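Local coordinates for gentamicin resistance protein (Enterococcus gallinarum, PDB 6CTZ) that probably transfers a phosphate group from a guanine nucleotide to the 2'' hydroxyl of aminoglycosides such as kanamycin, giving resistance to gentamicin and related antibiotics, at residues Asp50-Asn53 with Lys54-Leu58; Glu129-Ser133 with Ala134-Val138. The protein carries 2 engineered substitutions. All blocks are in the same frame, centred on the assembly; numbering follows the deposited sequence.

Contact 1 of 2, residues Asp50-Asn53 with Lys54-Leu58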
# COMPACT_ATOMS: atom_id res chain seq x y z
N ASP A 50 6.06 14.45 -3.28
CA ASP A 50 4.67 14.70 -3.64
C ASP A 50 3.72 13.89 -2.77
O ASP A 50 2.71 14.40 -2.28
CB ASP A 50 4.42 14.35 -5.11
CG ASP A 50 5.20 15.23 -6.07
OD1 ASP A 50 5.63 16.33 -5.67
OD2 ASP A 50 5.37 14.82 -7.24
N GLU A 51 4.05 12.61 -2.56
CA GLU A 51 3.18 11.76 -1.76
C GLU A 51 3.15 12.21 -0.31
O GLU A 51 2.10 12.18 0.34
CB GLU A 51 3.61 10.29 -1.90
CG GLU A 51 3.43 9.78 -3.33
CD GLU A 51 3.93 8.36 -3.57
OE1 GLU A 51 4.54 7.75 -2.68
OE2 GLU A 51 3.69 7.85 -4.68
N LEU A 52 4.29 12.67 0.22
CA LEU A 52 4.32 13.16 1.59
C LEU A 52 3.51 14.44 1.73
O LEU A 52 2.78 14.62 2.71
CB LEU A 52 5.76 13.36 2.06
CG LEU A 52 5.87 13.91 3.48
CD1 LEU A 52 5.12 13.02 4.46
CD2 LEU A 52 7.32 14.07 3.88
N ASN A 53 3.60 15.35 0.75
CA ASN A 53 2.78 16.56 0.80
C ASN A 53 1.30 16.22 0.83
O ASN A 53 0.52 16.88 1.52
CB ASN A 53 3.13 17.50 -0.34
CG ASN A 53 4.33 18.34 -0.02
OD1 ASN A 53 4.47 18.79 1.12
ND2 ASN A 53 5.20 18.55 -0.99
N LYS A 54 0.90 15.18 0.09
CA LYS A 54 -0.48 14.69 0.16
C LYS A 54 -0.80 14.17 1.56
O LYS A 54 -1.82 14.54 2.15
CB LYS A 54 -0.68 13.59 -0.89
CG LYS A 54 -1.98 12.80 -0.76
CD LYS A 54 -2.09 11.72 -1.82
CE LYS A 54 -1.05 10.62 -1.65
NZ LYS A 54 -1.01 9.74 -2.86
N GLU A 55 0.07 13.32 2.13
CA GLU A 55 -0.19 12.79 3.47
C GLU A 55 -0.27 13.90 4.51
O GLU A 55 -1.09 13.82 5.44
CB GLU A 55 0.86 11.75 3.86
CG GLU A 55 0.79 10.46 3.05
CD GLU A 55 1.70 9.40 3.64
OE1 GLU A 55 2.88 9.35 3.25
OE2 GLU A 55 1.24 8.62 4.51
N ILE A 56 0.57 14.93 4.39
CA ILE A 56 0.55 16.03 5.35
C ILE A 56 -0.84 16.66 5.41
O ILE A 56 -1.33 17.04 6.49
CB ILE A 56 1.64 17.06 5.00
CG1 ILE A 56 3.02 16.51 5.37
CG2 ILE A 56 1.36 18.41 5.69
CD1 ILE A 56 4.18 17.30 4.79
N GLN A 57 -1.51 16.78 4.26
CA GLN A 57 -2.84 17.39 4.22
C GLN A 57 -3.93 16.38 4.56
O GLN A 57 -4.92 16.74 5.21
CB GLN A 57 -3.11 17.97 2.84
CG GLN A 57 -2.16 19.06 2.38
CD GLN A 57 -2.32 19.32 0.90
OE1 GLN A 57 -1.53 18.83 0.08
NE2 GLN A 57 -3.37 20.05 0.54
N LEU A 58 -3.78 15.13 4.10
CA LEU A 58 -4.86 14.16 4.22
C LEU A 58 -4.97 13.60 5.63
O LEU A 58 -6.07 13.46 6.17
CB LEU A 58 -4.65 13.02 3.23
CG LEU A 58 -5.65 11.87 3.35
CD1 LEU A 58 -7.07 12.32 2.98
CD2 LEU A 58 -5.24 10.68 2.50
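Leu-52 and Ile-56, one helical turn apart, meet on the side of helix 46-62 that faces the sheet, where CG of Leu-52 lies 4.0 Å from CD1 of Ile-56. Their side chains run at a slant to each other. CG1 of Ile-56 is placed beside its own backbone N by a chi1 of -73° and comes to 3.3 Å from the carbonyl O of Leu-52, the same oxygen that takes the N-H of Ile-56 at 2.8 Å almost in line with the C=O bond. Tyr-73, Pro-84 and Val-86 of the five-stranded sheet pack on this apolar pair. Lys-54 and Glu-55 are also tightly held. CB of Lys-54 lies 3.4 Å from Glu-51 O, and the bend at chi3 (67°) brings CE back to 4.0 Å from the same oxygen. NZ stays 5.4 Å from OE2 of Glu-51, and each charge has its own partner: Arg-28 for Glu-51, the carbonyls of Gly-216 and Ala-218 for Lys-54. Glu-55 makes a salt bridge to Arg-41 through OE1 and accepts from Phe-215 N through OE2. Asp-50, Asn-53 and Gln-57 form the looser, more exposed side: the Asp-50 carboxylate leads away from the following turn, Asn-53 OD1 lies 4.0 Å from CD1 of Ile-56, and the Gln-57 N to Asn-53 O bond is weak. The arrangement is that of the N-lobe helix of a kinase-like fold, packed on its sheet and presenting acidic side chains near the nucleotide and magnesium site.

Contact 2 of 2, residues Glu129-Ser133 with Ala134-Val138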
# COMPACT_ATOMS: atom_id res chain seq x y z
N GLU A 129 -14.49 14.70 -2.25
CA GLU A 129 -14.10 16.09 -2.54
C GLU A 129 -13.14 16.63 -1.49
O GLU A 129 -12.23 17.40 -1.83
CB GLU A 129 -15.34 16.98 -2.68
CG GLU A 129 -16.13 17.24 -1.41
CD GLU A 129 -17.12 16.14 -1.04
OE1 GLU A 129 -17.13 15.06 -1.68
OE2 GLU A 129 -17.89 16.38 -0.08
N THR A 130 -13.29 16.23 -0.23
CA THR A 130 -12.35 16.66 0.80
C THR A 130 -10.97 16.06 0.54
O THR A 130 -9.95 16.75 0.65
CB THR A 130 -12.88 16.24 2.17
OG1 THR A 130 -14.16 16.85 2.38
CG2 THR A 130 -11.91 16.68 3.28
N ALA A 131 -10.93 14.78 0.19
CA ALA A 131 -9.65 14.16 -0.15
C ALA A 131 -9.00 14.84 -1.34
O ALA A 131 -7.79 15.13 -1.31
CB ALA A 131 -9.86 12.67 -0.41
N ILE A 132 -9.76 15.13 -2.41
CA ILE A 132 -9.17 15.79 -3.57
C ILE A 132 -8.59 17.15 -3.18
O ILE A 132 -7.51 17.54 -3.64
CB ILE A 132 -10.19 15.92 -4.72
CG1 ILE A 132 -10.64 14.53 -5.20
CG2 ILE A 132 -9.59 16.70 -5.88
CD1 ILE A 132 -11.84 14.59 -6.14
N SER A 133 -9.31 17.89 -2.33
CA SER A 133 -8.83 19.19 -1.87
C SER A 133 -7.52 19.08 -1.09
O SER A 133 -6.77 20.06 -1.01
CB SER A 133 -9.91 19.86 -1.02
OG SER A 133 -9.89 19.38 0.32
N ALA A 134 -7.25 17.91 -0.51
CA ALA A 134 -6.02 17.64 0.23
C ALA A 134 -4.91 17.08 -0.65
O ALA A 134 -3.91 16.59 -0.12
CB ALA A 134 -6.31 16.68 1.39
N GLY A 135 -5.07 17.14 -1.97
CA GLY A 135 -4.04 16.67 -2.87
C GLY A 135 -4.10 15.20 -3.24
O GLY A 135 -3.15 14.69 -3.85
N VAL A 136 -5.18 14.50 -2.89
CA VAL A 136 -5.32 13.10 -3.27
C VAL A 136 -5.67 13.05 -4.76
O VAL A 136 -6.65 13.68 -5.18
CB VAL A 136 -6.39 12.40 -2.41
CG1 VAL A 136 -6.56 10.95 -2.83
CG2 VAL A 136 -6.00 12.48 -0.93
N PRO A 137 -4.89 12.36 -5.59
CA PRO A 137 -5.19 12.34 -7.02
C PRO A 137 -6.37 11.44 -7.33
O PRO A 137 -6.66 10.48 -6.61
CB PRO A 137 -3.91 11.76 -7.63
CG PRO A 137 -3.40 10.84 -6.56
CD PRO A 137 -3.72 11.55 -5.25
N VAL A 138 -7.05 11.76 -8.42
CA VAL A 138 -8.10 10.90 -8.96
C VAL A 138 -7.44 10.02 -10.02
O VAL A 138 -6.97 10.52 -11.04
CB VAL A 138 -9.25 11.72 -9.55
CG1 VAL A 138 -10.30 10.79 -10.16
CG2 VAL A 138 -9.86 12.62 -8.48
O HOH W 1 -6.08 16.22 -5.97
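The chain leaves helix 128-133 at Ala-134 and reverses through Gly-135, whose positive phi of 88° lets its own N-H and that of Val-136 turn back onto the last helical turn. Val-136 N reaches Ala-131 O at 3.1 Å, and Gly-135 N reaches Ile-132 O at 3.0 Å from well above the carbonyl plane. Ala-131 O also accepts from Ala-134 N at 2.9 Å; Ala-134 N and Val-136 N reach this oxygen from opposite faces of its plane. With Gly-135 as the C-prime residue, this is a Schellman motif closing the helix. Val-136 points its side chain back at the helix: a chi1 of 179° sets CG1 anti to the backbone N and leaves CG2 beside that N. This second methyl lies 3.9 Å from CB of Ala-131 and 3.2 Å from Ala-131 O, the carbonyl oxygen that takes two N-H groups. Leu-58 of helix 46-62 and Ile-220 also touch Val-136. Farther along, CD1 of Ile-132 meets CG2 of Val-138 at 3.6 Å, the two side chains slanting past each other beside Ile-220. A water donates to both Ile-132 O and Val-136 O, the latter at 2.7 Å, and so ties the helix end to the outgoing loop. On the exposed side, Ser-133 folds its hydroxyl back between N and the carbonyl carbon (chi1 82°) and donates to Thr-130 O at 2.7 Å, an oxygen that Ala-134 N approaches with a weak bond.

How the contacts relate
Contact 1 comes first along the chain, within helix 46-62, and contact 2 follows at the end of helix 128-133 and in the loop leading to helix 141-155. Their centres are about 10 Å apart, on the same side of the chain's centre, and they touch: CD of Lys-54 packs at 3.8 Å against CD of Pro-137, and Gln-57 rests near Ala-134. The capped end of one helix thus lies against the flank of the other, joining the sheet-bearing part of the kinase-like fold to the helical part. Contact 1 stands next to the nucleotide and metal site, whereas the side chain of Val-136 in contact 2 lies about 13 Å from a bound magnesium ion.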